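Aminotransferase (Psychrobacter arcticus 273-4, PDB 3IF2) probably transfers amino groups between amino acids and keto acids, perhaps valine and pyruvate, using pyridoxal 5'-phosphate as cofactor. Local coordinates at residues Gly94-His99 with Leu270-Ser275; Met250-Ile255 with Asp323-Leu328. One frame throughout, in Å; residues are numbered along the deposited sequence.

Contact 1: Gly94-His99 with Leu270-Ser275. With PLP (pyridoxal-5'-phosphate), chain C.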
loop_
_atom_site.group_PDB
_atom_site.type_symbol
_atom_site.label_atom_id
_atom_site.label_comp_id
_atom_site.label_asym_id
_atom_site.label_seq_id
_atom_site.Cartn_x
_atom_site.Cartn_y
_atom_site.Cartn_z
ATOM N N GLY A 94 16.503 14.147 -12.183
ATOM C CA GLY A 94 17.761 14.904 -12.193
ATOM C C GLY A 94 18.951 14.071 -11.738
ATOM O O GLY A 94 19.979 14.010 -12.424
ATOM N N PHE A 95 18.777 13.406 -10.597
ATOM C CA PHE A 95 19.780 12.518 -9.971
ATOM C C PHE A 95 20.285 11.379 -10.884
ATOM O O PHE A 95 21.512 11.219 -11.047
ATOM C CB PHE A 95 19.198 11.942 -8.671
ATOM C CG PHE A 95 20.123 11.032 -7.921
ATOM C CD1 PHE A 95 20.120 9.658 -8.176
ATOM C CD2 PHE A 95 20.981 11.537 -6.947
ATOM C CE1 PHE A 95 20.973 8.808 -7.499
ATOM C CE2 PHE A 95 21.836 10.700 -6.255
ATOM C CZ PHE A 95 21.842 9.326 -6.540
ATOM N N PHE A 96 19.365 10.589 -11.457
ATOM C CA PHE A 96 19.762 9.517 -12.374
ATOM C C PHE A 96 20.410 10.048 -13.659
ATOM O O PHE A 96 21.390 9.452 -14.150
ATOM C CB PHE A 96 18.603 8.575 -12.699
ATOM C CG PHE A 96 18.168 7.723 -11.529
ATOM C CD1 PHE A 96 19.044 6.804 -10.959
ATOM C CD2 PHE A 96 16.875 7.809 -11.017
ATOM C CE1 PHE A 96 18.652 6.017 -9.880
ATOM C CE2 PHE A 96 16.483 7.011 -9.948
ATOM C CZ PHE A 96 17.368 6.111 -9.382
ATOM N N ASN A 97 19.881 11.150 -14.191
ATOM C CA ASN A 97 20.454 11.790 -15.394
ATOM C C ASN A 97 21.862 12.377 -15.151
ATOM O O ASN A 97 22.699 12.305 -16.035
ATOM C CB ASN A 97 19.495 12.853 -15.989
ATOM C CG ASN A 97 18.269 12.244 -16.665
ATOM O OD1 ASN A 97 18.279 11.098 -17.097
ATOM N ND2 ASN A 97 17.217 13.025 -16.778
ATOM N N ARG A 98 22.096 12.957 -13.964
ATOM C CA ARG A 98 23.432 13.458 -13.543
ATOM C C ARG A 98 24.445 12.335 -13.483
ATOM O O ARG A 98 25.551 12.468 -13.989
ATOM C CB ARG A 98 23.430 14.051 -12.107
ATOM C CG ARG A 98 22.924 15.464 -11.933
ATOM C CD ARG A 98 23.393 16.097 -10.585
ATOM N NE ARG A 98 22.940 15.448 -9.344
ATOM C CZ ARG A 98 21.713 15.550 -8.806
ATOM N NH1 ARG A 98 20.712 16.199 -9.425
ATOM N NH2 ARG A 98 21.460 14.941 -7.644
ATOM N N HIS A 99 24.059 11.255 -12.813
ATOM C CA HIS A 99 24.954 10.134 -12.554
ATOM C C HIS A 99 25.069 9.044 -13.642
ATOM O O HIS A 99 26.101 8.360 -13.676
ATOM C CB HIS A 99 24.600 9.503 -11.194
ATOM C CG HIS A 99 24.840 10.419 -10.035
ATOM N ND1 HIS A 99 26.101 10.844 -9.683
ATOM C CD2 HIS A 99 23.992 10.981 -9.143
ATOM C CE1 HIS A 99 26.021 11.631 -8.628
ATOM N NE2 HIS A 99 24.751 11.735 -8.285
ATOM N N LEU A 270 13.869 -1.211 -13.297
ATOM C CA LEU A 270 14.754 -1.107 -12.115
ATOM C C LEU A 270 13.943 -0.705 -10.904
ATOM O O LEU A 270 13.301 0.347 -10.923
ATOM C CB LEU A 270 15.864 -0.063 -12.312
ATOM C CG LEU A 270 17.103 -0.330 -13.139
ATOM C CD1 LEU A 270 17.964 0.912 -13.111
ATOM C CD2 LEU A 270 17.868 -1.508 -12.564
ATOM N N CYS A 271 13.976 -1.529 -9.863
ATOM C CA CYS A 271 13.266 -1.258 -8.614
ATOM C C CYS A 271 14.280 -0.859 -7.549
ATOM O O CYS A 271 15.308 -1.540 -7.375
ATOM C CB CYS A 271 12.507 -2.487 -8.147
ATOM S SG CYS A 271 11.260 -3.077 -9.317
ATOM N N PHE A 272 14.021 0.277 -6.891
ATOM C CA PHE A 272 14.825 0.761 -5.766
ATOM C C PHE A 272 13.899 0.887 -4.569
ATOM O O PHE A 272 12.674 0.755 -4.687
ATOM C CB PHE A 272 15.469 2.115 -6.042
ATOM C CG PHE A 272 16.212 2.190 -7.338
ATOM C CD1 PHE A 272 15.526 2.465 -8.521
ATOM C CD2 PHE A 272 17.604 2.011 -7.380
ATOM C CE1 PHE A 272 16.202 2.547 -9.730
ATOM C CE2 PHE A 272 18.296 2.097 -8.586
ATOM C CZ PHE A 272 17.595 2.372 -9.767
ATOM N N SER A 273 14.496 1.134 -3.414
ATOM C CA SER A 273 13.759 1.290 -2.168
ATOM C C SER A 273 14.515 2.206 -1.213
ATOM O O SER A 273 15.745 2.314 -1.306
ATOM C CB SER A 273 13.589 -0.073 -1.516
ATOM O OG SER A 273 12.793 -0.014 -0.362
ATOM N N LEU A 274 13.756 2.873 -0.332
ATOM C CA LEU A 274 14.309 3.682 0.766
ATOM C C LEU A 274 14.410 2.860 2.066
ATOM O O LEU A 274 14.894 3.362 3.083
ATOM C CB LEU A 274 13.466 4.940 1.010
ATOM C CG LEU A 274 13.346 5.987 -0.097
ATOM C CD1 LEU A 274 12.543 7.217 0.434
ATOM C CD2 LEU A 274 14.723 6.391 -0.585
ATOM N N SER A 275 13.983 1.597 2.037
ATOM C CA SER A 275 14.003 0.742 3.235
ATOM C C SER A 275 15.407 0.437 3.753
ATOM O O SER A 275 15.694 0.606 4.945
ATOM C CB SER A 275 13.259 -0.568 2.967
ATOM O OG SER A 275 11.924 -0.304 2.626
HETATM N N1 PLP C . 14.064 -6.754 -2.273
HETATM C C2 PLP C . 14.878 -7.520 -1.466
HETATM C C2A PLP C . 16.003 -8.259 -2.118
HETATM C C3 PLP C . 14.640 -7.571 -0.074
HETATM O O3 PLP C . 15.426 -8.316 0.765
HETATM C C4 PLP C . 13.552 -6.856 0.481
HETATM C C4A PLP C . 13.180 -7.166 1.927
HETATM O O4A PLP C . 12.971 -6.267 2.750
HETATM C C5 PLP C . 12.719 -6.072 -0.384
HETATM C C6 PLP C . 13.011 -6.045 -1.761
HETATM C C5A PLP C . 11.485 -5.289 0.106
HETATM O O4P PLP C . 11.778 -3.983 0.557
HETATM P P PLP C . 10.606 -2.915 0.803
HETATM O O1P PLP C . 9.171 -3.287 0.523
HETATM O O2P PLP C . 11.013 -1.821 -0.127
HETATM O O3P PLP C . 10.722 -2.543 2.228
#
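F96 and F272 meet ring to ring, and these two phenylalanines make all of the direct contact between 94-99 and 270-275. They approach from opposite directions. CZ of F96 comes over one face of the F272 ring, displaced toward its rim, 3.8 Å from F272 CZ. This is an oblique aromatic pair, the planes at 34° and the centroids 5.1 Å apart. The CB of F272 already points toward the helix, and with CG anti to the carbonyl carbon (chi1 -50°) the ring reaches F96; V288 of the next strand touches both rings. Replaced by an alanine, F272 would be likely to leave the F96 ring end without its partner and open a gap between helix and strand.

Just beyond F272, two serines turn to the cofactor. S273 OG donates to PLP O2P over 2.5 Å, and S275 OG to PLP O3P over 2.6 Å. S273 OG also accepts from S275 N at 3.1 Å, an ST turn that holds the two phosphate-binding serines together. Thus a purely apolar aromatic pair packs the strand against its helix, while the hydroxyls at and beyond the strand's end grip the cofactor phosphate.

Contact 2: Met250-Ile255 with Asp323-Leu328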
loop_
_atom_site.group_PDB
_atom_site.type_symbol
_atom_site.label_atom_id
_atom_site.label_comp_id
_atom_site.label_asym_id
_atom_site.label_seq_id
_atom_site.Cartn_x
_atom_site.Cartn_y
_atom_site.Cartn_z
HETATM N N MSE A 250 23.115 -0.402 -5.998
HETATM C CA MSE A 250 23.477 0.947 -6.427
HETATM C C MSE A 250 22.241 1.717 -6.883
HETATM O O MSE A 250 21.236 1.090 -7.293
HETATM C CB MSE A 250 24.423 0.896 -7.620
HETATM C CG MSE A 250 25.725 0.191 -7.371
HETATM SE SE MSE A 250 26.393 -0.543 -9.006
HETATM C CE MSE A 250 24.936 -1.839 -9.349
ATOM N N PRO A 251 22.275 3.064 -6.766
ATOM C CA PRO A 251 23.300 3.941 -6.154
ATOM C C PRO A 251 23.135 4.106 -4.618
ATOM O O PRO A 251 24.036 4.618 -3.972
ATOM C CB PRO A 251 23.073 5.281 -6.849
ATOM C CG PRO A 251 21.600 5.246 -7.270
ATOM C CD PRO A 251 21.137 3.837 -7.306
ATOM N N PHE A 252 21.970 3.750 -4.077
ATOM C CA PHE A 252 21.689 3.754 -2.638
ATOM C C PHE A 252 20.837 2.529 -2.347
ATOM O O PHE A 252 19.959 2.232 -3.124
ATOM C CB PHE A 252 20.964 5.046 -2.170
ATOM C CG PHE A 252 19.742 5.428 -2.997
ATOM C CD1 PHE A 252 18.493 4.866 -2.743
ATOM C CD2 PHE A 252 19.846 6.380 -4.004
ATOM C CE1 PHE A 252 17.370 5.207 -3.519
ATOM C CE2 PHE A 252 18.713 6.739 -4.777
ATOM C CZ PHE A 252 17.476 6.140 -4.530
ATOM N N PRO A 253 21.096 1.804 -1.248
ATOM C CA PRO A 253 22.104 2.003 -0.206
ATOM C C PRO A 253 23.522 1.584 -0.588
ATOM O O PRO A 253 24.407 1.726 0.242
ATOM C CB PRO A 253 21.564 1.163 0.957
ATOM C CG PRO A 253 20.921 0.014 0.283
ATOM C CD PRO A 253 20.410 0.518 -1.059
ATOM N N ASN A 254 23.721 1.073 -1.807
ATOM C CA ASN A 254 25.037 0.714 -2.366
ATOM C C ASN A 254 25.776 -0.262 -1.470
ATOM O O ASN A 254 26.959 -0.083 -1.208
ATOM C CB ASN A 254 25.851 2.001 -2.613
ATOM C CG ASN A 254 27.119 1.784 -3.492
ATOM O OD1 ASN A 254 27.102 1.065 -4.501
ATOM N ND2 ASN A 254 28.211 2.446 -3.105
ATOM N N ILE A 255 25.060 -1.271 -0.962
ATOM C CA ILE A 255 25.651 -2.298 -0.084
ATOM C C ILE A 255 26.175 -3.417 -1.015
ATOM O O ILE A 255 25.643 -4.522 -1.025
ATOM C CB ILE A 255 24.637 -2.827 0.980
ATOM C CG1 ILE A 255 24.001 -1.676 1.771
ATOM C CG2 ILE A 255 25.331 -3.825 1.933
ATOM C CD1 ILE A 255 22.872 -2.072 2.685
ATOM N N ASP A 323 22.873 15.086 -3.554
ATOM C CA ASP A 323 23.662 13.839 -3.513
ATOM C C ASP A 323 24.065 13.314 -2.121
ATOM O O ASP A 323 24.831 12.351 -2.052
ATOM C CB ASP A 323 24.899 13.904 -4.447
ATOM C CG ASP A 323 24.537 13.940 -5.935
ATOM O OD1 ASP A 323 23.400 13.586 -6.324
ATOM O OD2 ASP A 323 25.426 14.314 -6.745
ATOM N N ARG A 324 23.528 13.864 -1.027
ATOM C CA ARG A 324 23.883 13.355 0.310
ATOM C C ARG A 324 23.386 11.933 0.528
ATOM O O ARG A 324 23.963 11.235 1.349
ATOM C CB ARG A 324 23.450 14.278 1.464
ATOM C CG ARG A 324 24.270 15.565 1.572
ATOM C CD ARG A 324 23.924 16.368 2.820
ATOM N NE ARG A 324 24.570 15.803 4.016
ATOM C CZ ARG A 324 24.474 16.290 5.265
ATOM N NH1 ARG A 324 23.709 17.364 5.553
ATOM N NH2 ARG A 324 25.142 15.672 6.254
ATOM N N ILE A 325 22.336 11.510 -0.200
ATOM C CA ILE A 325 21.836 10.120 -0.147
ATOM C C ILE A 325 22.949 9.133 -0.594
ATOM O O ILE A 325 23.129 8.083 0.026
ATOM C CB ILE A 325 20.469 9.943 -0.934
ATOM C CG1 ILE A 325 19.751 8.657 -0.512
ATOM C CG2 ILE A 325 20.660 10.033 -2.439
ATOM C CD1 ILE A 325 18.373 8.443 -1.172
ATOM N N LYS A 326 23.713 9.524 -1.619
ATOM C CA LYS A 326 24.845 8.755 -2.139
ATOM C C LYS A 326 26.038 8.761 -1.153
ATOM O O LYS A 326 26.648 7.710 -0.905
ATOM C CB LYS A 326 25.265 9.318 -3.508
ATOM C CG LYS A 326 26.122 8.395 -4.343
ATOM C CD LYS A 326 26.400 8.976 -5.749
ATOM C CE LYS A 326 27.023 7.943 -6.707
ATOM N NZ LYS A 326 28.229 7.281 -6.132
ATOM N N GLN A 327 26.346 9.927 -0.575
ATOM C CA GLN A 327 27.450 10.054 0.398
ATOM C C GLN A 327 27.163 9.274 1.670
ATOM O O GLN A 327 28.054 8.608 2.211
ATOM C CB GLN A 327 27.755 11.502 0.744
ATOM C CG GLN A 327 28.147 12.350 -0.450
ATOM C CD GLN A 327 28.532 13.753 -0.037
ATOM O OE1 GLN A 327 29.616 13.959 0.544
ATOM N NE2 GLN A 327 27.645 14.737 -0.326
ATOM N N LEU A 328 25.919 9.346 2.125
ATOM C CA LEU A 328 25.450 8.568 3.256
ATOM C C LEU A 328 25.640 7.038 3.002
ATOM O O LEU A 328 26.093 6.299 3.872
ATOM C CB LEU A 328 23.968 8.863 3.471
ATOM C CG LEU A 328 23.233 8.200 4.614
ATOM C CD1 LEU A 328 23.829 8.761 5.900
ATOM C CD2 LEU A 328 21.732 8.451 4.521
#
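I325 sets its CD1 methyl on the face of the F252 ring, a CH-pi contact that joins the loop after strand 242-245 to the first turn of helix 324-351 in this member of the class I and II aminotransferase family (fold type I of PLP enzymes). The methyl lies almost over the middle of the ring: CD1 is 3.7 Å from the F252 ring centroid and 9° off its normal. The rest of the isoleucine follows at the same side, with CG2 4.1 Å from F252 CD2. I325 reaches this far because its chain is extended, CG1 anti to the backbone N (chi1 -162°) and CD1 anti in turn. F252 answers from the crowded position, its CG between the backbone N and the carbonyl carbon.

At the partly exposed side of the contact, the aliphatic part of K326 runs past the loop, and its NZ makes a long, weak ion pair with D330.

What shapes the loop is two cis peptides, before P251 and before P253, so that prolines flank F252. The prolines part company: P251 packs on F95 and Y100 of helix 86-100, whereas P253 rests on I277, which also touches I325. S329, one turn farther along the helix, lies against F252 as well. The nearest side-chain atoms of F252 and S273 are about 7 Å apart, and the nearest atom of the cofactor is about 10 Å away, so this packing lies behind the pyridoxal phosphate pocket without lining it. Farther along, N254 ND2 gives a weak hydrogen bond to D330 OD1. Nearer the helix start, the carbonyl of P251 faces the aliphatic part of the lysine, P251 O lying 4.3 Å from K326 CG.

Both contacts are largely buried and apolar, and their centres lie 9 Å apart on the same side of the chain's centre. Contact 1 joins a helix to the central sheet, with the cofactor phosphate at its far end; contact 2 fastens a loop to a helix start and has a partly exposed lysine at its border. One pairs two aromatic rings, the other sets a methyl on a ring. They also touch each other: D323 OD1 forms a salt bridge with R98 NH2 at 2.7 Å and probably accepts a hydrogen bond from H99 NE2 at 3.0 Å, tying helix 86-100 to the start of helix 324-351. M250 O packs against F272 CE2.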